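Local coordinates for choline binding protein PCPA (Streptococcus pneumoniae, PDB 4CP6) that is a choline-binding vaccine antigen of the pneumococcal surface whose leucine-rich repeat domain probably presents an extended surface for binding partners, at residues E132-D137 and G154-S159; N301-I306 and I321-V326; V378-F383 and K403-T408. All blocks are in the same frame, centred on the assembly; numbering follows the deposited sequence.

Contact 1 of 3, residues E132-D137 and G154-S159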
# COMPACT_ATOMS: atom_id res chain seq x y z
N GLU A 132 0.89 9.79 14.15
CA GLU A 132 2.18 9.29 13.73
C GLU A 132 2.13 7.83 13.30
O GLU A 132 1.07 7.20 13.30
CB GLU A 132 3.24 9.57 14.81
CG GLU A 132 3.67 11.04 14.82
CD GLU A 132 4.47 11.46 13.59
OE1 GLU A 132 5.00 10.57 12.88
OE2 GLU A 132 4.61 12.69 13.38
N ASP A 133 3.29 7.32 12.85
CA ASP A 133 3.39 6.02 12.24
C ASP A 133 2.73 4.91 13.00
O ASP A 133 2.90 4.81 14.21
CB ASP A 133 4.86 5.65 11.99
CG ASP A 133 5.64 6.64 11.16
OD1 ASP A 133 5.02 7.59 10.60
OD2 ASP A 133 6.83 6.40 10.91
N ARG A 134 1.99 4.07 12.28
CA ARG A 134 1.40 2.86 12.88
C ARG A 134 0.54 3.13 14.11
O ARG A 134 0.39 2.25 14.97
CB ARG A 134 2.51 1.81 13.16
CG ARG A 134 3.14 1.33 11.87
CD ARG A 134 4.18 0.23 12.07
NE ARG A 134 4.65 -0.29 10.78
CZ ARG A 134 4.02 -1.24 10.07
NH1 ARG A 134 2.90 -1.80 10.54
NH2 ARG A 134 4.50 -1.63 8.89
N ALA A 135 -0.05 4.33 14.20
CA ALA A 135 -0.85 4.62 15.39
C ALA A 135 -1.99 3.63 15.61
O ALA A 135 -2.31 3.33 16.77
CB ALA A 135 -1.39 6.02 15.33
N PHE A 136 -2.59 3.12 14.53
CA PHE A 136 -3.73 2.21 14.61
C PHE A 136 -3.45 0.97 13.80
O PHE A 136 -4.41 0.34 13.33
CB PHE A 136 -5.01 2.91 14.11
CG PHE A 136 -5.45 4.09 14.94
CD1 PHE A 136 -6.28 3.90 16.04
CD2 PHE A 136 -5.00 5.38 14.66
CE1 PHE A 136 -6.70 4.99 16.81
CE2 PHE A 136 -5.42 6.46 15.44
CZ PHE A 136 -6.24 6.25 16.52
N ASP A 137 -2.17 0.54 13.66
CA ASP A 137 -1.97 -0.65 12.86
C ASP A 137 -2.52 -1.89 13.57
O ASP A 137 -2.51 -1.97 14.81
CB ASP A 137 -0.52 -0.83 12.38
CG ASP A 137 0.50 -1.15 13.44
OD1 ASP A 137 0.26 -0.84 14.62
OD2 ASP A 137 1.57 -1.71 13.07
N GLY A 154 0.67 9.44 9.44
CA GLY A 154 1.93 8.74 9.31
C GLY A 154 1.90 7.40 8.60
O GLY A 154 0.85 6.89 8.22
N THR A 155 3.12 6.84 8.41
CA THR A 155 3.33 5.60 7.68
C THR A 155 2.56 4.47 8.31
O THR A 155 2.60 4.29 9.53
CB THR A 155 4.81 5.31 7.64
OG1 THR A 155 5.41 6.36 6.87
CG2 THR A 155 5.13 3.95 7.01
N SER A 156 1.83 3.72 7.48
CA SER A 156 1.11 2.53 7.94
C SER A 156 0.16 2.84 9.09
O SER A 156 -0.14 1.94 9.90
CB SER A 156 2.12 1.44 8.33
OG SER A 156 2.81 1.01 7.16
N ALA A 157 -0.36 4.08 9.16
CA ALA A 157 -1.19 4.44 10.32
C ALA A 157 -2.38 3.55 10.57
O ALA A 157 -2.69 3.29 11.74
CB ALA A 157 -1.64 5.90 10.24
N PHE A 158 -3.08 3.08 9.53
CA PHE A 158 -4.25 2.22 9.73
C PHE A 158 -4.03 0.85 9.13
O PHE A 158 -4.98 0.07 9.05
CB PHE A 158 -5.53 2.87 9.12
CG PHE A 158 -5.91 4.15 9.81
CD1 PHE A 158 -6.68 4.13 10.97
CD2 PHE A 158 -5.44 5.38 9.35
CE1 PHE A 158 -7.01 5.31 11.64
CE2 PHE A 158 -5.76 6.56 10.03
CZ PHE A 158 -6.53 6.52 11.19
N SER A 159 -2.80 0.53 8.73
CA SER A 159 -2.49 -0.71 8.07
C SER A 159 -3.00 -1.90 8.87
O SER A 159 -2.80 -1.96 10.10
CB SER A 159 -0.99 -0.83 7.85
OG SER A 159 -0.65 -2.03 7.17
O HOH W 1 1.36 -3.35 8.50
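Phe136 and Phe158 both turn CG away from their carbonyl carbons, to the side of the backbone N (chi1 -64° and -65°), and this shared torsion sends the rings out in one direction as neighbours. They are near-parallel (3°) but so far offset, with centroids 5.2 Å apart, that little of one faces the other, and the touch falls between Phe136 CD2 and Phe158 CE1 at 3.6 Å. Arg134 also has CG beside its backbone N, and its chain runs extended from there, carrying the guanidinium across Ser156. A salt bridge, Arg134 NH1 to Asp137 OD2, 2.9 Å, and a water shared with Ser159 OG hold NH1 in the guanidinium plane, while Ser156 CB backs one face, 3.7 Å from the plane.

The backbones are tied by Arg134 N to Thr155 O and by Phe136 N to Ala157 O, both 2.8 Å. Asp133 reaches across to receive Thr155 N on OD1 at 3.0 Å, the donor standing well above the carboxylate plane.

Asp137 OD1 also bonds His113, Thr155 OG1 bonds Ser179, Ser159 OG bonds Asn185, and the phenylalanine row continues to Phe112 on one side and Phe183 on the other. Each segment makes a type II turn, Glu132 to Ala135 and Gly154 to Ala157, straight after a short parallel strand. Such like turns stacked one coil on the next, with a phenylalanine at the matching inward position, mark the BspA-type leucine-rich repeat solenoid.

Contact 2 of 3, residues N301-I306 and I321-V326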
# COMPACT_ATOMS: atom_id res chain seq x y z
N ASN A 301 4.40 0.94 -27.44
CA ASN A 301 5.73 1.15 -27.99
C ASN A 301 6.59 2.05 -27.11
O ASN A 301 7.80 1.88 -27.08
CB ASN A 301 5.61 1.79 -29.39
CG ASN A 301 4.91 0.87 -30.37
OD1 ASN A 301 3.95 1.25 -31.09
ND2 ASN A 301 5.37 -0.36 -30.41
N SER A 302 5.96 3.00 -26.38
CA SER A 302 6.67 3.93 -25.51
C SER A 302 7.17 3.30 -24.20
O SER A 302 7.93 3.97 -23.49
CB SER A 302 5.76 5.10 -25.17
OG SER A 302 4.53 4.62 -24.65
N LEU A 303 6.76 2.06 -23.88
CA LEU A 303 7.14 1.48 -22.58
C LEU A 303 8.64 1.29 -22.44
O LEU A 303 9.26 0.56 -23.21
CB LEU A 303 6.39 0.16 -22.40
CG LEU A 303 6.58 -0.56 -21.05
CD1 LEU A 303 6.03 0.28 -19.89
CD2 LEU A 303 5.85 -1.88 -21.10
N GLU A 304 9.22 1.91 -21.39
CA GLU A 304 10.65 1.83 -21.15
C GLU A 304 11.03 0.94 -19.97
O GLU A 304 12.14 0.40 -19.95
CB GLU A 304 11.17 3.24 -20.78
CG GLU A 304 11.00 4.32 -21.83
CD GLU A 304 11.33 5.73 -21.35
OE1 GLU A 304 11.88 5.87 -20.23
OE2 GLU A 304 11.02 6.69 -22.08
N THR A 305 10.19 0.91 -18.92
CA THR A 305 10.54 0.27 -17.67
C THR A 305 9.41 -0.57 -17.15
O THR A 305 8.29 -0.06 -17.02
CB THR A 305 10.88 1.39 -16.63
OG1 THR A 305 11.95 2.19 -17.16
CG2 THR A 305 11.26 0.83 -15.25
N ILE A 306 9.72 -1.80 -16.73
CA ILE A 306 8.76 -2.68 -16.08
C ILE A 306 9.44 -3.16 -14.81
O ILE A 306 10.42 -3.90 -14.88
CB ILE A 306 8.28 -3.86 -16.94
CG1 ILE A 306 7.86 -3.41 -18.33
CG2 ILE A 306 7.13 -4.59 -16.23
CD1 ILE A 306 7.50 -4.61 -19.25
N ILE A 321 3.05 -9.68 -24.72
CA ILE A 321 3.88 -9.19 -25.77
C ILE A 321 4.68 -8.02 -25.22
O ILE A 321 4.13 -6.93 -25.04
CB ILE A 321 3.07 -8.80 -27.02
CG1 ILE A 321 2.27 -10.03 -27.53
CG2 ILE A 321 3.99 -8.20 -28.09
CD1 ILE A 321 1.15 -9.66 -28.51
N LEU A 322 5.96 -8.24 -24.93
CA LEU A 322 6.82 -7.16 -24.43
C LEU A 322 7.22 -6.30 -25.64
O LEU A 322 7.69 -6.81 -26.66
CB LEU A 322 8.06 -7.71 -23.73
CG LEU A 322 7.80 -8.63 -22.52
CD1 LEU A 322 9.11 -9.23 -22.00
CD2 LEU A 322 7.03 -7.89 -21.39
N PRO A 323 6.95 -5.00 -25.55
CA PRO A 323 7.16 -4.13 -26.71
C PRO A 323 8.61 -3.93 -27.06
O PRO A 323 9.53 -4.33 -26.32
CB PRO A 323 6.42 -2.83 -26.36
CG PRO A 323 6.39 -2.82 -24.86
CD PRO A 323 6.33 -4.28 -24.42
N ASP A 324 8.82 -3.37 -28.24
CA ASP A 324 10.13 -3.40 -28.86
C ASP A 324 11.25 -2.64 -28.19
O ASP A 324 12.41 -2.93 -28.46
CB ASP A 324 10.03 -2.93 -30.32
CG ASP A 324 9.16 -3.82 -31.21
OD1 ASP A 324 9.07 -5.04 -30.93
OD2 ASP A 324 8.55 -3.30 -32.18
N ASN A 325 10.91 -1.66 -27.33
CA ASN A 325 11.88 -0.72 -26.80
C ASN A 325 12.06 -0.73 -25.27
O ASN A 325 12.60 0.23 -24.72
CB ASN A 325 11.47 0.69 -27.28
CG ASN A 325 11.07 0.75 -28.75
OD1 ASN A 325 11.89 0.45 -29.62
ND2 ASN A 325 9.78 1.05 -29.06
N VAL A 326 11.58 -1.79 -24.57
CA VAL A 326 11.76 -1.81 -23.13
C VAL A 326 13.26 -1.83 -22.84
O VAL A 326 14.02 -2.62 -23.45
CB VAL A 326 11.09 -3.04 -22.49
CG1 VAL A 326 11.16 -2.95 -20.98
CG2 VAL A 326 9.62 -3.17 -22.92
O HOH W 2 8.80 -0.53 -25.74
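Asn325 and Asn301 make the one direct hydrogen bond between these segments: Asn325 ND2 donates a hydrogen bond to Asn301 O at 2.9 Å, almost straight at 174°. The acceptor lies in the amide plane of Asn325, while the donor is tilted 24° from the plane of the carbonyl it meets. Asn325 OD1 is engaged by Asn348, so both ends of the amide are held and its rotation is fixed.

A bridging water supplies the rest of the polar link. It donates to Asn301 O and to Leu303 O (2.8 Å) and accepts from Asn325 N, so Asn301 O is gripped by both the amide and the water. Two backbone carbonyls also meet carbon: Leu303 O is approached by Val326 CA in a CA-H...O contact of 3.4 Å, and Val326 CG1 lies 3.6 Å from Glu304 O.

The apolar contacts lie deeper. Leu303 has CG anti to its backbone N (chi1 -176°), which brings CD2 to the CG-CD rim of the Pro323 ring; Leu303 CB and CD2 both lie 3.9 Å from Pro323 CG. Ile306 CD1 meets Leu322 CD2 at 3.9 Å, the two side chains meeting at a slant.

Strand 305-306 runs parallel between strands 282-283 and 328-329, and strand 319-322 lies beside 342-345 in another parallel sheet. Leu303 also packs on Ile283, while Ile306 and Leu322 both lean on Phe329, so the contact bridges the strand 305-306 sheet and the strand 319-322 sheet, one coil to the next.

Contact 3 of 3, residues V378-F383 and K403-T408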
# COMPACT_ATOMS: atom_id res chain seq x y z
N VAL A 378 22.02 -13.60 -22.29
CA VAL A 378 21.13 -14.29 -21.36
C VAL A 378 22.03 -14.71 -20.20
O VAL A 378 23.19 -15.10 -20.42
CB VAL A 378 20.55 -15.57 -22.06
CG1 VAL A 378 19.69 -16.41 -21.13
CG2 VAL A 378 19.74 -15.18 -23.31
N LYS A 379 21.50 -14.70 -18.97
CA LYS A 379 22.24 -15.21 -17.82
C LYS A 379 21.74 -16.60 -17.51
O LYS A 379 20.63 -16.98 -17.93
CB LYS A 379 22.04 -14.31 -16.58
CG LYS A 379 22.53 -12.86 -16.75
CD LYS A 379 24.04 -12.76 -16.91
CE LYS A 379 24.58 -11.40 -16.54
NZ LYS A 379 26.00 -11.23 -16.96
N LYS A 380 22.52 -17.36 -16.72
CA LYS A 380 22.08 -18.71 -16.40
C LYS A 380 20.82 -18.75 -15.53
O LYS A 380 20.12 -19.76 -15.51
CB LYS A 380 23.21 -19.51 -15.75
CG LYS A 380 24.19 -19.94 -16.83
CD LYS A 380 25.32 -20.73 -16.26
CE LYS A 380 26.28 -21.15 -17.34
NZ LYS A 380 27.58 -21.56 -16.73
N ASP A 381 20.51 -17.63 -14.85
CA ASP A 381 19.29 -17.54 -14.05
C ASP A 381 18.25 -16.61 -14.67
O ASP A 381 17.31 -16.21 -13.97
CB ASP A 381 19.60 -17.17 -12.59
CG ASP A 381 20.35 -15.88 -12.44
OD1 ASP A 381 20.57 -15.20 -13.45
OD2 ASP A 381 20.68 -15.52 -11.29
N THR A 382 18.38 -16.27 -15.96
CA THR A 382 17.34 -15.47 -16.62
C THR A 382 16.01 -16.25 -16.60
O THR A 382 14.96 -15.70 -16.25
CB THR A 382 17.77 -15.18 -18.06
OG1 THR A 382 18.87 -14.26 -18.03
CG2 THR A 382 16.64 -14.59 -18.90
N PHE A 383 16.07 -17.52 -17.01
CA PHE A 383 14.90 -18.39 -17.09
C PHE A 383 14.95 -19.50 -16.07
O PHE A 383 16.00 -20.15 -15.89
CB PHE A 383 14.85 -19.04 -18.49
CG PHE A 383 14.62 -18.05 -19.60
CD1 PHE A 383 13.37 -17.47 -19.80
CD2 PHE A 383 15.65 -17.71 -20.48
CE1 PHE A 383 13.17 -16.54 -20.82
CE2 PHE A 383 15.42 -16.82 -21.54
CZ PHE A 383 14.18 -16.24 -21.70
N LYS A 403 21.26 -22.23 -25.55
CA LYS A 403 21.72 -23.55 -25.16
C LYS A 403 22.79 -23.50 -24.09
O LYS A 403 22.87 -24.41 -23.25
CB LYS A 403 22.31 -24.30 -26.36
CG LYS A 403 21.27 -24.79 -27.36
CD LYS A 403 21.93 -25.34 -28.62
CE LYS A 403 22.24 -26.82 -28.55
NZ LYS A 403 22.56 -27.38 -29.89
N SER A 404 23.65 -22.48 -24.14
CA SER A 404 24.74 -22.37 -23.21
C SER A 404 24.29 -21.89 -21.81
O SER A 404 24.97 -22.17 -20.82
CB SER A 404 25.78 -21.41 -23.76
OG SER A 404 26.89 -21.34 -22.89
N ASN A 405 23.15 -21.20 -21.72
CA ASN A 405 22.69 -20.58 -20.47
C ASN A 405 21.46 -21.19 -19.86
O ASN A 405 21.26 -21.05 -18.64
CB ASN A 405 22.50 -19.09 -20.67
CG ASN A 405 23.82 -18.42 -20.99
OD1 ASN A 405 24.16 -18.12 -22.16
ND2 ASN A 405 24.64 -18.29 -19.98
N LEU A 406 20.64 -21.88 -20.65
CA LEU A 406 19.41 -22.49 -20.13
C LEU A 406 19.68 -23.66 -19.21
O LEU A 406 20.47 -24.55 -19.57
CB LEU A 406 18.48 -22.97 -21.24
CG LEU A 406 17.71 -21.92 -22.00
CD1 LEU A 406 17.09 -22.53 -23.23
CD2 LEU A 406 16.62 -21.28 -21.10
N SER A 407 18.97 -23.72 -18.07
CA SER A 407 19.12 -24.84 -17.15
C SER A 407 18.37 -26.06 -17.65
O SER A 407 18.50 -27.15 -17.06
CB SER A 407 18.58 -24.46 -15.78
OG SER A 407 17.21 -24.09 -15.87
N THR A 408 17.54 -25.88 -18.69
CA THR A 408 16.73 -26.94 -19.29
C THR A 408 17.10 -27.07 -20.77
O THR A 408 17.60 -26.12 -21.38
CB THR A 408 15.23 -26.58 -19.10
OG1 THR A 408 15.03 -25.18 -19.38
CG2 THR A 408 14.76 -26.86 -17.67
O HOH W 3 18.22 -21.09 -17.14
O HOH W 4 14.82 -22.99 -17.30
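Lys380 and Asn405 cross at about a right angle, the extended lysine chain passing the asparagine side chain and continuing until Lys380 CE lies 3.9 Å from Ser404 O. Close by, Lys380 CA makes a CA-H...O contact of 3.3 Å with Asn405 O. Val378, buried, slants against Asn405, with Val378 CG1 3.9 Å from Asn405 CB. Having CG1 anti to its backbone N (chi1 175°), Val378 directs that methyl at Asn405; its side chain also touches Val401 and Leu402.

The segment 378-383 is a turn of the leucine-rich repeat solenoid, and helix 396-405 packs against the last coils near the C-terminal end; Leu406 is where the chain leaves helical geometry.

Phe383 and Leu406 also cross at a slant. Leu406 CD2 does the touching, 3.8 Å from Phe383 CD2 and 3.9 Å from Phe383 CB. One face of the ring carries Thr382 CG2, off toward the rim, and Phe391 packs edge-to-face with the same ring. No direct hydrogen bond joins the segments; a water accepts from Ser407 N at 2.9 Å and lies close to Lys380 O and Phe383 O, while a second bridges Ser407 OG and Thr408 OG1, with a weak link to Phe383 O.

The three contacts follow one another along the chain, each closing before the next opens, on an elongated leucine-rich repeat solenoid. Contact 1 lies in the first repeat range, after strands 130-131 and 152-153; contact 2 lies in the second, its centre 37 Å from that of contact 1. Contacts 1 and 3 are 44 Å apart between centres, about 29 Å between nearest atoms. Contacts 2 and 3 are closer, 22 Å and about 8 Å, without touching. Segment 321-326 starts on strand 319-322 of the sheet to which strands 390-393 and 412-414, neighbours of contact 3 along the chain, also belong. Contacts 1 and 2 thus join successive coils, while contact 3 joins the last turns to helix 396-405.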